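Local coordinates for protein KLLA0E03807p (Kluyveromyces lactis, PDB 3SQI) that binds DNA through this domain and, as the budding-yeast kinetochore protein Ndc10, serves as a platform for inner kinetochore assembly, at residues K25-M33 and Y49-H57; Q165-K174 and E293-D304. One frame throughout, in Å; residues are numbered along the deposited sequence.

Contact 1. Residues K25-M33 and Y49-H57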
loop_
_atom_site.group_PDB
_atom_site.type_symbol
_atom_site.label_atom_id
_atom_site.label_comp_id
_atom_site.label_asym_id
_atom_site.label_seq_id
_atom_site.Cartn_x
_atom_site.Cartn_y
_atom_site.Cartn_z
ATOM N N LYS A 25 -4.035 -30.258 -17.340
ATOM C CA LYS A 25 -3.543 -28.901 -17.569
ATOM C C LYS A 25 -2.434 -28.541 -16.588
ATOM O O LYS A 25 -1.338 -28.130 -16.979
ATOM C CB LYS A 25 -4.679 -27.886 -17.391
ATOM C CG LYS A 25 -5.928 -28.117 -18.237
ATOM C CD LYS A 25 -5.712 -27.729 -19.694
ATOM C CE LYS A 25 -4.942 -28.804 -20.450
ATOM N NZ LYS A 25 -4.477 -28.317 -21.776
ATOM N N TYR A 26 -2.749 -28.698 -15.308
ATOM C CA TYR A 26 -1.910 -28.219 -14.223
ATOM C C TYR A 26 -0.575 -28.934 -14.136
ATOM O O TYR A 26 0.454 -28.306 -13.897
ATOM C CB TYR A 26 -2.663 -28.354 -12.908
ATOM C CG TYR A 26 -1.877 -27.979 -11.679
ATOM C CD1 TYR A 26 -1.170 -26.781 -11.607
ATOM C CD2 TYR A 26 -1.872 -28.808 -10.569
ATOM C CE1 TYR A 26 -0.457 -26.437 -10.464
ATOM C CE2 TYR A 26 -1.171 -28.473 -9.429
ATOM C CZ TYR A 26 -0.466 -27.291 -9.377
ATOM O OH TYR A 26 0.225 -26.978 -8.228
ATOM N N THR A 27 -0.586 -30.249 -14.316
ATOM C CA THR A 27 0.661 -31.004 -14.246
ATOM C C THR A 27 1.471 -30.896 -15.542
ATOM O O THR A 27 2.709 -30.923 -15.524
ATOM C CB THR A 27 0.402 -32.475 -13.911
ATOM O OG1 THR A 27 -0.373 -33.070 -14.958
ATOM C CG2 THR A 27 -0.349 -32.592 -12.584
ATOM N N GLU A 28 0.767 -30.767 -16.663
ATOM C CA GLU A 28 1.415 -30.553 -17.952
ATOM C C GLU A 28 2.067 -29.175 -18.005
ATOM O O GLU A 28 2.990 -28.943 -18.783
ATOM C CB GLU A 28 0.414 -30.723 -19.094
ATOM C CG GLU A 28 0.656 -31.964 -19.932
ATOM C CD GLU A 28 0.854 -33.212 -19.088
ATOM O OE1 GLU A 28 1.507 -34.159 -19.577
ATOM O OE2 GLU A 28 0.359 -33.249 -17.939
ATOM N N TRP A 29 1.558 -28.259 -17.188
ATOM C CA TRP A 29 2.209 -26.975 -16.958
ATOM C C TRP A 29 3.384 -27.175 -16.011
ATOM O O TRP A 29 4.495 -26.732 -16.282
ATOM C CB TRP A 29 1.209 -25.990 -16.348
ATOM C CG TRP A 29 1.787 -24.661 -15.957
ATOM C CD1 TRP A 29 2.162 -23.647 -16.793
ATOM C CD2 TRP A 29 2.026 -24.189 -14.626
ATOM N NE1 TRP A 29 2.628 -22.581 -16.065
ATOM C CE2 TRP A 29 2.559 -22.889 -14.733
ATOM C CE3 TRP A 29 1.850 -24.742 -13.355
ATOM C CZ2 TRP A 29 2.913 -22.137 -13.618
ATOM C CZ3 TRP A 29 2.205 -23.989 -12.248
ATOM C CH2 TRP A 29 2.728 -22.703 -12.387
ATOM N N LEU A 30 3.120 -27.870 -14.910
ATOM C CA LEU A 30 4.097 -28.121 -13.855
ATOM C C LEU A 30 5.359 -28.814 -14.380
ATOM O O LEU A 30 6.397 -28.805 -13.717
ATOM C CB LEU A 30 3.448 -28.975 -12.763
ATOM C CG LEU A 30 3.779 -28.752 -11.287
ATOM C CD1 LEU A 30 3.457 -27.328 -10.855
ATOM C CD2 LEU A 30 3.010 -29.760 -10.430
ATOM N N LYS A 31 5.267 -29.430 -15.556
ATOM C CA LYS A 31 6.452 -29.977 -16.217
ATOM C C LYS A 31 7.401 -28.851 -16.615
ATOM O O LYS A 31 8.514 -29.096 -17.071
ATOM C CB LYS A 31 6.067 -30.786 -17.459
ATOM C CG LYS A 31 5.226 -32.018 -17.168
ATOM C CD LYS A 31 5.937 -32.956 -16.205
ATOM C CE LYS A 31 5.080 -34.173 -15.888
ATOM N NZ LYS A 31 5.723 -35.066 -14.882
ATOM N N THR A 32 6.941 -27.617 -16.447
ATOM C CA THR A 32 7.686 -26.426 -16.846
ATOM C C THR A 32 8.591 -25.871 -15.733
ATOM O O THR A 32 9.372 -24.943 -15.954
ATOM C CB THR A 32 6.706 -25.335 -17.362
ATOM O OG1 THR A 32 6.356 -25.619 -18.722
ATOM C CG2 THR A 32 7.302 -23.933 -17.270
ATOM N N MET A 33 8.507 -26.462 -14.545
ATOM C CA MET A 33 9.282 -25.988 -13.402
ATOM C C MET A 33 10.199 -27.094 -12.879
ATOM O O MET A 33 9.958 -28.273 -13.144
ATOM C CB MET A 33 8.341 -25.486 -12.305
ATOM C CG MET A 33 7.270 -24.525 -12.812
ATOM S SD MET A 33 7.964 -23.180 -13.794
ATOM C CE MET A 33 6.473 -22.390 -14.391
ATOM N N TYR A 49 2.358 -22.741 -6.227
ATOM C CA TYR A 49 2.253 -23.229 -7.596
ATOM C C TYR A 49 0.851 -23.042 -8.160
ATOM O O TYR A 49 0.696 -22.679 -9.323
ATOM C CB TYR A 49 2.673 -24.697 -7.668
ATOM C CG TYR A 49 3.999 -24.979 -6.985
ATOM C CD1 TYR A 49 5.207 -24.651 -7.594
ATOM C CD2 TYR A 49 4.041 -25.584 -5.735
ATOM C CE1 TYR A 49 6.419 -24.913 -6.971
ATOM C CE2 TYR A 49 5.245 -25.847 -5.105
ATOM C CZ TYR A 49 6.430 -25.511 -5.727
ATOM O OH TYR A 49 7.627 -25.776 -5.100
ATOM N N ILE A 50 -0.167 -23.284 -7.335
ATOM C CA ILE A 50 -1.560 -23.128 -7.761
ATOM C C ILE A 50 -1.862 -21.674 -8.101
ATOM O O ILE A 50 -2.486 -21.372 -9.122
ATOM C CB ILE A 50 -2.546 -23.584 -6.668
ATOM C CG1 ILE A 50 -2.232 -25.010 -6.216
ATOM C CG2 ILE A 50 -3.986 -23.499 -7.168
ATOM C CD1 ILE A 50 -3.093 -25.474 -5.070
ATOM N N VAL A 51 -1.417 -20.779 -7.228
ATOM C CA VAL A 51 -1.596 -19.349 -7.419
ATOM C C VAL A 51 -0.841 -18.857 -8.654
ATOM O O VAL A 51 -1.401 -18.147 -9.500
ATOM C CB VAL A 51 -1.142 -18.569 -6.183
ATOM C CG1 VAL A 51 -1.193 -17.086 -6.457
ATOM C CG2 VAL A 51 -2.007 -18.925 -4.984
ATOM N N LYS A 52 0.426 -19.239 -8.771
ATOM C CA LYS A 52 1.164 -18.904 -9.981
ATOM C C LYS A 52 0.410 -19.362 -11.235
ATOM O O LYS A 52 0.210 -18.583 -12.171
ATOM C CB LYS A 52 2.567 -19.503 -9.950
ATOM C CG LYS A 52 3.376 -19.187 -11.192
ATOM C CD LYS A 52 4.866 -19.400 -10.966
ATOM C CE LYS A 52 5.648 -19.131 -12.241
ATOM N NZ LYS A 52 5.262 -17.825 -12.843
ATOM N N TYR A 53 -0.013 -20.623 -11.242
ATOM C CA TYR A 53 -0.752 -21.182 -12.369
ATOM C C TYR A 53 -1.957 -20.330 -12.718
ATOM O O TYR A 53 -2.140 -19.919 -13.866
ATOM C CB TYR A 53 -1.228 -22.601 -12.055
ATOM C CG TYR A 53 -2.058 -23.204 -13.168
ATOM C CD1 TYR A 53 -3.450 -23.219 -13.105
ATOM C CD2 TYR A 53 -1.452 -23.740 -14.290
ATOM C CE1 TYR A 53 -4.212 -23.766 -14.134
ATOM C CE2 TYR A 53 -2.197 -24.286 -15.312
ATOM C CZ TYR A 53 -3.570 -24.296 -15.234
ATOM O OH TYR A 53 -4.286 -24.841 -16.272
ATOM N N ILE A 54 -2.781 -20.068 -11.712
ATOM C CA ILE A 54 -4.039 -19.376 -11.931
ATOM C C ILE A 54 -3.835 -17.969 -12.478
ATOM O O ILE A 54 -4.460 -17.589 -13.469
ATOM C CB ILE A 54 -4.890 -19.331 -10.648
ATOM C CG1 ILE A 54 -5.346 -20.743 -10.275
ATOM C CG2 ILE A 54 -6.094 -18.418 -10.841
ATOM C CD1 ILE A 54 -5.932 -20.848 -8.895
ATOM N N ALA A 55 -2.959 -17.197 -11.845
ATOM C CA ALA A 55 -2.766 -15.808 -12.262
ATOM C C ALA A 55 -2.014 -15.670 -13.588
ATOM O O ALA A 55 -2.228 -14.709 -14.330
ATOM C CB ALA A 55 -2.075 -15.020 -11.175
ATOM N N SER A 56 -1.143 -16.635 -13.883
ATOM C CA SER A 56 -0.318 -16.580 -15.088
ATOM C C SER A 56 -1.070 -16.997 -16.351
ATOM O O SER A 56 -0.536 -16.893 -17.456
ATOM C CB SER A 56 0.938 -17.441 -14.928
ATOM O OG SER A 56 0.634 -18.817 -15.053
ATOM N N HIS A 57 -2.296 -17.481 -16.187
ATOM C CA HIS A 57 -3.102 -17.902 -17.329
ATOM C C HIS A 57 -4.392 -17.106 -17.425
ATOM O O HIS A 57 -5.279 -17.257 -16.588
ATOM C CB HIS A 57 -3.441 -19.383 -17.219
ATOM C CG HIS A 57 -2.261 -20.285 -17.371
ATOM N ND1 HIS A 57 -1.227 -20.319 -16.465
ATOM C CD2 HIS A 57 -1.954 -21.200 -18.327
ATOM C CE1 HIS A 57 -0.330 -21.209 -16.853
ATOM N NE2 HIS A 57 -0.751 -21.756 -17.981
#
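Tyr26 OH lies 3.4 Å from Tyr49 CB and 3.7 Å from Ile50 CG1, and hands its proton to the backbone oxygen of Phe44. A phenol suits this buried place because its hydroxyl can end an apolar reach on a carbonyl just ahead of helix 47-56. The rest of the ring turns its edge on Tyr53: the planes stand at 74°, with Tyr26 CD1 4.0 Å from Tyr53 CG over the face. Tyr53 presents its own edge to Trp29, where Tyr53 CD2 approaches one indole face to within 3.5 Å of Trp29 CD2. Beside it Tyr53 CB makes a CH-pi contact, 4.0 Å from the centroid of the six-membered ring of Trp29. His57 completes the aromatic cluster with another T-shaped pair, its plane at 79° to the indole and its CE1 3.4 Å from Trp29 NE1; a weak bond from His57 ND1 to Tyr53 O helps to set that ring. Trp29 CG stands anti to the backbone N (chi1 175°), which carries the indole across to helix 49-56, where the methylenes of Lys52 cross its edge at about a right angle, CG nearest. An alanine at Trp29 would remove the indole face and would probably leave the edges of Tyr53 and His57 without their partner, with a gap between the helices. The cluster joins helices 13-30 and 47-56; Tyr26 and Ile50 also touch Met71 of helix 65-76. The axes of 25-30 and 49-56 cross nearly at right angles, 11.2 Å apart at their closest; with no hydrogen bond between the segments, the joint rests on shape and aromatic edge-to-face attraction.

Contact 2. Residues Q165-K174 and E293-D304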
loop_
_atom_site.group_PDB
_atom_site.type_symbol
_atom_site.label_atom_id
_atom_site.label_comp_id
_atom_site.label_asym_id
_atom_site.label_seq_id
_atom_site.Cartn_x
_atom_site.Cartn_y
_atom_site.Cartn_z
ATOM N N GLN A 165 10.708 -2.628 6.426
ATOM C CA GLN A 165 11.866 -3.057 5.648
ATOM C C GLN A 165 11.814 -2.431 4.268
ATOM O O GLN A 165 10.879 -2.701 3.505
ATOM C CB GLN A 165 11.906 -4.589 5.518
ATOM C CG GLN A 165 11.919 -5.342 6.852
ATOM C CD GLN A 165 11.738 -6.853 6.702
ATOM O OE1 GLN A 165 11.392 -7.356 5.632
ATOM N NE2 GLN A 165 11.967 -7.580 7.785
ATOM N N CYS A 166 12.800 -1.603 3.940
ATOM C CA CYS A 166 12.833 -1.031 2.611
ATOM C C CYS A 166 13.163 -2.097 1.578
ATOM O O CYS A 166 14.069 -2.905 1.767
ATOM C CB CYS A 166 13.844 0.096 2.538
ATOM S SG CYS A 166 13.616 1.129 1.070
ATOM N N ILE A 167 12.402 -2.100 0.495
ATOM C CA ILE A 167 12.690 -2.934 -0.649
ATOM C C ILE A 167 13.268 -2.052 -1.733
ATOM O O ILE A 167 12.581 -1.186 -2.285
ATOM C CB ILE A 167 11.421 -3.619 -1.192
ATOM C CG1 ILE A 167 10.931 -4.673 -0.202
ATOM C CG2 ILE A 167 11.691 -4.239 -2.561
ATOM C CD1 ILE A 167 12.037 -5.597 0.276
ATOM N N LEU A 168 14.547 -2.250 -2.011
ATOM C CA LEU A 168 15.143 -1.649 -3.182
ATOM C C LEU A 168 15.824 -2.757 -3.950
ATOM O O LEU A 168 16.830 -3.312 -3.514
ATOM C CB LEU A 168 16.134 -0.556 -2.784
ATOM C CG LEU A 168 15.443 0.622 -2.089
ATOM C CD1 LEU A 168 16.443 1.569 -1.442
ATOM C CD2 LEU A 168 14.557 1.360 -3.077
ATOM N N ASP A 169 15.241 -3.083 -5.096
ATOM C CA ASP A 169 15.819 -4.033 -6.020
ATOM C C ASP A 169 15.823 -3.345 -7.369
ATOM O O ASP A 169 14.765 -3.110 -7.958
ATOM C CB ASP A 169 14.972 -5.308 -6.068
ATOM C CG ASP A 169 15.309 -6.198 -7.258
ATOM O OD1 ASP A 169 16.386 -6.015 -7.867
ATOM O OD2 ASP A 169 14.494 -7.090 -7.580
ATOM N N ASP A 170 17.013 -3.003 -7.852
ATOM C CA ASP A 170 17.129 -2.373 -9.158
ATOM C C ASP A 170 17.415 -3.395 -10.253
ATOM O O ASP A 170 17.385 -3.073 -11.441
ATOM C CB ASP A 170 18.148 -1.234 -9.130
ATOM C CG ASP A 170 17.653 -0.034 -8.329
ATOM O OD1 ASP A 170 16.809 -0.224 -7.424
ATOM O OD2 ASP A 170 18.103 1.100 -8.605
ATOM N N GLU A 171 17.677 -4.635 -9.847
ATOM C CA GLU A 171 17.794 -5.724 -10.806
ATOM C C GLU A 171 16.449 -5.941 -11.491
ATOM O O GLU A 171 16.377 -6.002 -12.718
ATOM C CB GLU A 171 18.258 -7.013 -10.127
ATOM C CG GLU A 171 17.912 -8.270 -10.913
ATOM C CD GLU A 171 18.970 -9.355 -10.787
ATOM O OE1 GLU A 171 20.075 -9.059 -10.281
ATOM O OE2 GLU A 171 18.699 -10.503 -11.206
ATOM N N ASN A 172 15.392 -6.064 -10.686
ATOM C CA ASN A 172 14.027 -6.204 -11.199
ATOM C C ASN A 172 13.220 -4.899 -11.226
ATOM O O ASN A 172 12.051 -4.892 -11.618
ATOM C CB ASN A 172 13.249 -7.261 -10.408
ATOM C CG ASN A 172 14.032 -8.546 -10.216
ATOM O OD1 ASN A 172 14.242 -9.316 -11.161
ATOM N ND2 ASN A 172 14.459 -8.790 -8.983
ATOM N N GLY A 173 13.836 -3.801 -10.796
ATOM C CA GLY A 173 13.167 -2.513 -10.807
ATOM C C GLY A 173 11.993 -2.425 -9.851
ATOM O O GLY A 173 10.867 -2.174 -10.269
ATOM N N LYS A 174 12.242 -2.653 -8.566
ATOM C CA LYS A 174 11.186 -2.550 -7.560
ATOM C C LYS A 174 11.622 -1.697 -6.374
ATOM O O LYS A 174 12.798 -1.680 -6.010
ATOM C CB LYS A 174 10.791 -3.943 -7.068
ATOM C CG LYS A 174 10.297 -4.853 -8.168
ATOM C CD LYS A 174 10.685 -6.306 -7.932
ATOM C CE LYS A 174 10.197 -6.817 -6.584
ATOM N NZ LYS A 174 9.945 -8.292 -6.637
ATOM N N GLU A 293 14.201 -7.719 0.838
ATOM C CA GLU A 293 14.384 -9.142 0.561
ATOM C C GLU A 293 13.322 -9.676 -0.402
ATOM O O GLU A 293 12.228 -10.031 0.023
ATOM C CB GLU A 293 14.350 -9.943 1.867
ATOM C CG GLU A 293 14.431 -11.454 1.674
ATOM C CD GLU A 293 15.789 -11.907 1.174
ATOM O OE1 GLU A 293 16.791 -11.235 1.493
ATOM O OE2 GLU A 293 15.853 -12.931 0.460
ATOM N N SER A 294 13.656 -9.750 -1.689
ATOM C CA SER A 294 12.692 -10.154 -2.708
ATOM C C SER A 294 13.346 -10.944 -3.833
ATOM O O SER A 294 14.511 -11.334 -3.744
ATOM C CB SER A 294 12.000 -8.925 -3.305
ATOM O OG SER A 294 12.869 -8.212 -4.170
ATOM N N ASP A 295 12.575 -11.172 -4.893
ATOM C CA ASP A 295 13.065 -11.809 -6.116
ATOM C C ASP A 295 12.200 -11.393 -7.314
ATOM O O ASP A 295 11.354 -10.503 -7.197
ATOM C CB ASP A 295 13.107 -13.336 -5.982
ATOM C CG ASP A 295 11.751 -13.937 -5.636
ATOM O OD1 ASP A 295 11.375 -14.955 -6.260
ATOM O OD2 ASP A 295 11.076 -13.405 -4.727
ATOM N N SER A 296 12.386 -12.047 -8.455
ATOM C CA SER A 296 11.713 -11.601 -9.668
ATOM C C SER A 296 10.204 -11.442 -9.508
ATOM O O SER A 296 9.680 -10.350 -9.728
ATOM C CB SER A 296 12.033 -12.519 -10.855
ATOM O OG SER A 296 12.514 -13.784 -10.428
ATOM N N GLU A 297 9.511 -12.518 -9.134
ATOM C CA GLU A 297 8.039 -12.516 -9.106
ATOM C C GLU A 297 7.339 -12.285 -7.749
ATOM O O GLU A 297 6.104 -12.247 -7.695
ATOM C CB GLU A 297 7.490 -13.792 -9.749
ATOM C CG GLU A 297 7.765 -13.908 -11.235
ATOM C CD GLU A 297 7.895 -15.353 -11.692
ATOM O OE1 GLU A 297 7.494 -16.263 -10.935
ATOM O OE2 GLU A 297 8.405 -15.575 -12.810
ATOM N N ASN A 298 8.104 -12.156 -6.663
ATOM C CA ASN A 298 7.518 -11.866 -5.349
ATOM C C ASN A 298 8.404 -10.980 -4.483
ATOM O O ASN A 298 9.618 -10.901 -4.694
ATOM C CB ASN A 298 7.141 -13.143 -4.580
ATOM C CG ASN A 298 7.348 -14.400 -5.389
ATOM O OD1 ASN A 298 6.436 -14.873 -6.067
ATOM N ND2 ASN A 298 8.557 -14.953 -5.322
ATOM N N THR A 299 7.814 -10.323 -3.493
ATOM C CA THR A 299 8.589 -9.344 -2.749
ATOM C C THR A 299 8.934 -9.771 -1.326
ATOM O O THR A 299 10.075 -10.130 -1.058
ATOM C CB THR A 299 7.931 -7.973 -2.789
ATOM O OG1 THR A 299 7.300 -7.817 -4.066
ATOM C CG2 THR A 299 8.966 -6.887 -2.625
ATOM N N ILE A 300 7.978 -9.748 -0.407
ATOM C CA ILE A 300 8.326 -10.178 0.949
ATOM C C ILE A 300 7.979 -11.654 1.114
ATOM O O ILE A 300 8.879 -12.483 1.190
ATOM C CB ILE A 300 7.813 -9.230 2.113
ATOM C CG1 ILE A 300 8.688 -9.408 3.372
ATOM C CG2 ILE A 300 6.265 -9.352 2.393
ATOM C CD1 ILE A 300 10.098 -8.770 3.276
ATOM N N GLY A 301 6.698 -11.990 1.193
ATOM C CA GLY A 301 6.277 -13.348 0.910
ATOM C C GLY A 301 5.456 -13.431 -0.363
ATOM O O GLY A 301 5.091 -14.510 -0.803
ATOM N N ILE A 302 5.199 -12.274 -0.961
ATOM C CA ILE A 302 4.009 -12.048 -1.777
ATOM C C ILE A 302 4.228 -11.905 -3.275
ATOM O O ILE A 302 5.073 -11.131 -3.710
ATOM C CB ILE A 302 3.284 -10.805 -1.268
ATOM C CG1 ILE A 302 3.014 -10.951 0.230
ATOM C CG2 ILE A 302 2.014 -10.575 -2.036
ATOM C CD1 ILE A 302 2.595 -9.691 0.908
ATOM N N PRO A 303 3.464 -12.659 -4.074
ATOM C CA PRO A 303 3.461 -12.485 -5.529
ATOM C C PRO A 303 3.257 -11.016 -5.851
ATOM O O PRO A 303 2.514 -10.347 -5.136
ATOM C CB PRO A 303 2.227 -13.273 -5.968
ATOM C CG PRO A 303 2.023 -14.277 -4.903
ATOM C CD PRO A 303 2.436 -13.612 -3.629
ATOM N N ASP A 304 3.903 -10.519 -6.899
ATOM C CA ASP A 304 3.876 -9.088 -7.186
ATOM C C ASP A 304 2.511 -8.578 -7.656
ATOM O O ASP A 304 2.149 -7.445 -7.367
ATOM C CB ASP A 304 4.982 -8.700 -8.179
ATOM C CG ASP A 304 6.371 -8.699 -7.542
ATOM O OD1 ASP A 304 6.453 -8.663 -6.293
ATOM O OD2 ASP A 304 7.380 -8.725 -8.288
#
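The polar part of the contact gathers at the end of Lys174, whose NZ meets both backbone and side-chain oxygens of 293-304. It donates to Asp295 O at 2.7 Å, nearly in line with the carbonyl (167°), and to the syn lone pair of Asp304 OD2 at 3.1 Å in a salt bridge; a weak bond to Asn298 O adds a third acceptor. Bends at chi2 and chi3 steer the long chain into this buried cluster of oxygens, which a lysine suits because its ammonium group offers several protons at once. The loop is itself pinned there: Asp295 N bonds to Asn298 O, and Asn298 ND2 returns a bond to Asp295 OD2.

Apolar packing falls to Ile167, which sets CG1 and CG2 against Thr299 CG2, each 3.8 Å away, a branched side chain meeting a methyl. Two amides add van der Waals contacts at the rim: Gln165 crosses Ile300 at about a right angle, and at the opposite end the Asn172 amide lies against Ser296 CA.

The turn is held by backbone and Asx bonding: Asp169 OD1 accepts from Asn172 N, and Gly173, at positive phi, forms a G1 bulge with Lys174 opposite Asp169. Strand 165-169 is an outer strand of a three-stranded antiparallel sheet; Cys166 and Leu168 pack on helix 332-355, while the loop 293-304 leads into helix 304-310.

From the N terminus, the chain leaves helix 13-30 through a partly unmodelled connection and turns across into helix 47-56, so contact 1 closes a local loop with only 15 residues between its segments. Contact 2 opens much later and spans 118 residues, bringing the loop ahead of helix 304-310 back to the hairpin that begins at strand 165-169. The two are in series, neither nested nor crossed, with centres 21 Å apart. They nevertheless touch: Lys52 of contact 1 and Glu297 of contact 2 form a long, weak ion pair, and Phe305, just past contact 2, packs on Val51 and Ala55. The amino-terminal helices are thereby joined to the sheet-bearing part of the DNA-binding domain.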